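Local coordinates for protein probable Thioesterase (Bartonella henselae, PDB 3HM0) that probably hydrolyses thioesters, such as those of acyl-coenzyme A, as a member of the thioesterase superfamily with a hot-dog fold, at residues G66-F70 / K114-S118. Numbering follows the deposited sequence.
Sequences GRSEF and KTRIS
Phe-70 and Thr-115 bury the most surface where helix 58-72 lies over strand 110-120, and Ile-117, two residues further along the strand, completes the patch. The phenyl ring spans from Thr-115 to Ile-117. With CG anti to the backbone N (chi1 -173°), Phe-70 sends its ring off the helix to the strand, where it meets the chain obliquely. One ortho carbon, CD1, sits near the carbonyl of Thr-115 and 4.2 Å from its CG2, while CE1 comes to 3.9 Å from Arg-116 CA. On the same side of the ring plane as Arg-116 CA, Ile-117 CD1 meets Phe-70 CE2, across the ring from Phe-70 CD1, at 3.6 Å, the two side chains crossing at about a right angle. Beyond these segments, the ring also meets His-37 of the neighbouring strand and touches Met-127.

A turn earlier in the helix, Thr-115 faces Gly-66, and here the two backbones come nearest, with 6.0 Å between the CA atoms of Gly-66 and Thr-115. Without a side chain, Gly-66 lets the threonine hydroxyl approach the bare helix backbone, Thr-115 OG1 lying 3.7 Å from Gly-66 CA. That hydroxyl is buried but satisfied by a hydrogen bond with Gln-129, whose amide oxygen also accepts a bond from Arg-67 NH1. Thr-115 CG2 faces the aliphatic part of Arg-67, 4.5 Å from its CG.

The axes of segments 66-70 and 114-118 are inclined at 61°, in a fold whose long helix lies against a curved antiparallel sheet, consistent with the hot-dog fold of thioesterases. No hydrogen bond joins the two segments; the interface is mainly van der Waals contact of the Phe-70 ring with Ile-117 and the strand backbone, and of Thr-115 with Gly-66, while Gln-129 on the adjacent strand provides an indirect polar link between Thr-115 and Arg-67.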
ATOM      1  N   GLY A  66      -7.118   8.505 -11.573  1.00 29.77           N
ATOM      2  CA  GLY A  66      -7.659   8.972 -12.850  1.00 29.76           C
ATOM      3  C   GLY A  66      -9.162   8.800 -12.897  1.00 29.74           C
ATOM      4  O   GLY A  66      -9.877   9.732 -13.226  1.00 29.65           O
ATOM      5  N   ARG A  67      -9.626   7.601 -12.547  1.00 29.80           N
ATOM      6  CA  ARG A  67     -11.040   7.260 -12.554  1.00 29.95           C
ATOM      7  C   ARG A  67     -11.805   8.086 -11.542  1.00 30.63           C
ATOM      8  O   ARG A  67     -12.824   8.648 -11.883  1.00 32.09           O
ATOM      9  CB  ARG A  67     -11.268   5.767 -12.280  1.00 29.26           C
ATOM     10  CG  ARG A  67     -10.511   4.857 -13.241  1.00 29.47           C
ATOM     11  CD  ARG A  67     -11.051   3.446 -13.282  1.00 28.54           C
ATOM     12  NE  ARG A  67     -10.919   2.777 -11.996  1.00 27.55           N
ATOM     13  CZ  ARG A  67      -9.829   2.129 -11.606  1.00 28.55           C
ATOM     14  NH1 ARG A  67      -8.781   2.048 -12.407  1.00 26.65           N
ATOM     15  NH2 ARG A  67      -9.786   1.556 -10.402  1.00 31.81           N
ATOM     16  N   SER A  68     -11.330   8.160 -10.301  1.00 30.92           N
ATOM     17  CA  SER A  68     -11.987   8.966  -9.269  1.00 31.37           C
ATOM     18  C   SER A  68     -12.119  10.442  -9.654  1.00 32.13           C
ATOM     19  O   SER A  68     -13.103  11.084  -9.300  1.00 32.58           O
ATOM     20  CB  SER A  68     -11.233   8.882  -7.943  1.00 30.92           C
ATOM     21  OG  SER A  68     -11.383   7.632  -7.327  1.00 29.66           O
ATOM     22  N   GLU A  69     -11.117  10.968 -10.352  1.00 33.07           N
ATOM     23  CA  GLU A  69     -11.101  12.370 -10.721  1.00 34.90           C
ATOM     24  C   GLU A  69     -12.043  12.613 -11.888  1.00 36.58           C
ATOM     25  O   GLU A  69     -12.584  13.716 -12.044  1.00 36.98           O
ATOM     26  CB  GLU A  69      -9.686  12.866 -11.066  1.00 34.48           C
ATOM     27  CG  GLU A  69      -8.698  12.920  -9.889  1.00 33.59           C
ATOM     28  CD  GLU A  69      -9.085  13.894  -8.780  1.00 32.83           C
ATOM     29  OE1 GLU A  69      -9.998  14.710  -8.982  1.00 33.42           O
ATOM     30  OE2 GLU A  69      -8.476  13.846  -7.688  1.00 31.84           O
ATOM     31  N   PHE A  70     -12.223  11.579 -12.708  1.00 38.02           N
ATOM     32  CA  PHE A  70     -13.211  11.581 -13.773  1.00 39.32           C
ATOM     33  C   PHE A  70     -14.584  11.678 -13.113  1.00 40.48           C
ATOM     34  O   PHE A  70     -15.365  12.575 -13.427  1.00 40.47           O
ATOM     35  CB  PHE A  70     -13.081  10.288 -14.582  1.00 39.36           C
ATOM     36  CG  PHE A  70     -13.941  10.234 -15.807  1.00 39.33           C
ATOM     37  CD1 PHE A  70     -13.402  10.530 -17.058  1.00 40.09           C
ATOM     38  CD2 PHE A  70     -15.272   9.847 -15.726  1.00 39.74           C
ATOM     39  CE1 PHE A  70     -14.184  10.463 -18.216  1.00 39.29           C
ATOM     40  CE2 PHE A  70     -16.063   9.785 -16.870  1.00 40.31           C
ATOM     41  CZ  PHE A  70     -15.513  10.096 -18.123  1.00 39.81           C
ATOM     42  N   LYS A 114      -4.365   9.565 -18.322  1.00 33.54           N
ATOM     43  CA  LYS A 114      -5.450   9.817 -19.270  1.00 34.07           C
ATOM     44  C   LYS A 114      -6.570   8.789 -19.146  1.00 34.31           C
ATOM     45  O   LYS A 114      -6.342   7.585 -19.199  1.00 33.80           O
ATOM     46  CB  LYS A 114      -4.920   9.914 -20.697  1.00 33.84           C
ATOM     47  CG  LYS A 114      -3.946  11.064 -20.857  1.00 35.69           C
ATOM     48  CD  LYS A 114      -3.043  10.933 -22.061  1.00 38.67           C
ATOM     49  CE  LYS A 114      -3.588  11.706 -23.249  1.00 41.55           C
ATOM     50  NZ  LYS A 114      -3.604  13.192 -22.990  1.00 44.54           N
ATOM     51  N   THR A 115      -7.787   9.290 -18.972  1.00 34.80           N
ATOM     52  CA  THR A 115      -8.923   8.450 -18.672  1.00 35.58           C
ATOM     53  C   THR A 115     -10.120   8.910 -19.488  1.00 36.73           C
ATOM     54  O   THR A 115     -10.376  10.116 -19.610  1.00 36.95           O
ATOM     55  CB  THR A 115      -9.260   8.523 -17.166  1.00 35.13           C
ATOM     56  OG1 THR A 115      -8.104   8.187 -16.391  1.00 34.01           O
ATOM     57  CG2 THR A 115     -10.373   7.586 -16.811  1.00 35.56           C
ATOM     58  N   ARG A 116     -10.830   7.952 -20.070  1.00 37.70           N
ATOM     59  CA  ARG A 116     -12.138   8.225 -20.627  1.00 39.71           C
ATOM     60  C   ARG A 116     -12.981   6.960 -20.555  1.00 40.65           C
ATOM     61  O   ARG A 116     -12.440   5.857 -20.522  1.00 40.92           O
ATOM     62  CB  ARG A 116     -12.033   8.729 -22.065  1.00 39.81           C
ATOM     63  CG  ARG A 116     -11.595   7.668 -23.063  1.00 41.77           C
ATOM     64  CD  ARG A 116     -11.753   8.172 -24.475  1.00 45.51           C
ATOM     65  NE  ARG A 116     -11.129   7.309 -25.485  1.00 48.84           N
ATOM     66  CZ  ARG A 116     -11.204   7.532 -26.798  1.00 49.86           C
ATOM     67  NH1 ARG A 116     -11.873   8.583 -27.264  1.00 51.02           N
ATOM     68  NH2 ARG A 116     -10.611   6.711 -27.652  1.00 50.71           N
ATOM     69  N   ILE A 117     -14.299   7.125 -20.496  1.00 41.94           N
ATOM     70  CA  ILE A 117     -15.208   6.010 -20.642  1.00 43.45           C
ATOM     71  C   ILE A 117     -15.223   5.688 -22.132  1.00 44.92           C
ATOM     72  O   ILE A 117     -15.140   6.591 -22.972  1.00 45.35           O
ATOM     73  CB  ILE A 117     -16.617   6.342 -20.106  1.00 43.36           C
ATOM     74  CG1 ILE A 117     -16.625   6.275 -18.578  1.00 43.07           C
ATOM     75  CG2 ILE A 117     -17.661   5.344 -20.631  1.00 43.53           C
ATOM     76  CD1 ILE A 117     -17.879   6.835 -17.936  1.00 44.00           C
ATOM     77  N   SER A 118     -15.258   4.405 -22.463  1.00 46.36           N
ATOM     78  CA  SER A 118     -15.265   3.991 -23.858  1.00 47.96           C
ATOM     79  C   SER A 118     -16.501   3.150 -24.216  1.00 49.12           C
ATOM     80  O   SER A 118     -16.816   2.995 -25.402  1.00 49.39           O
ATOM     81  CB  SER A 118     -13.978   3.239 -24.201  1.00 47.92           C
ATOM     82  OG  SER A 118     -13.895   2.011 -23.497  1.00 47.75           O
TER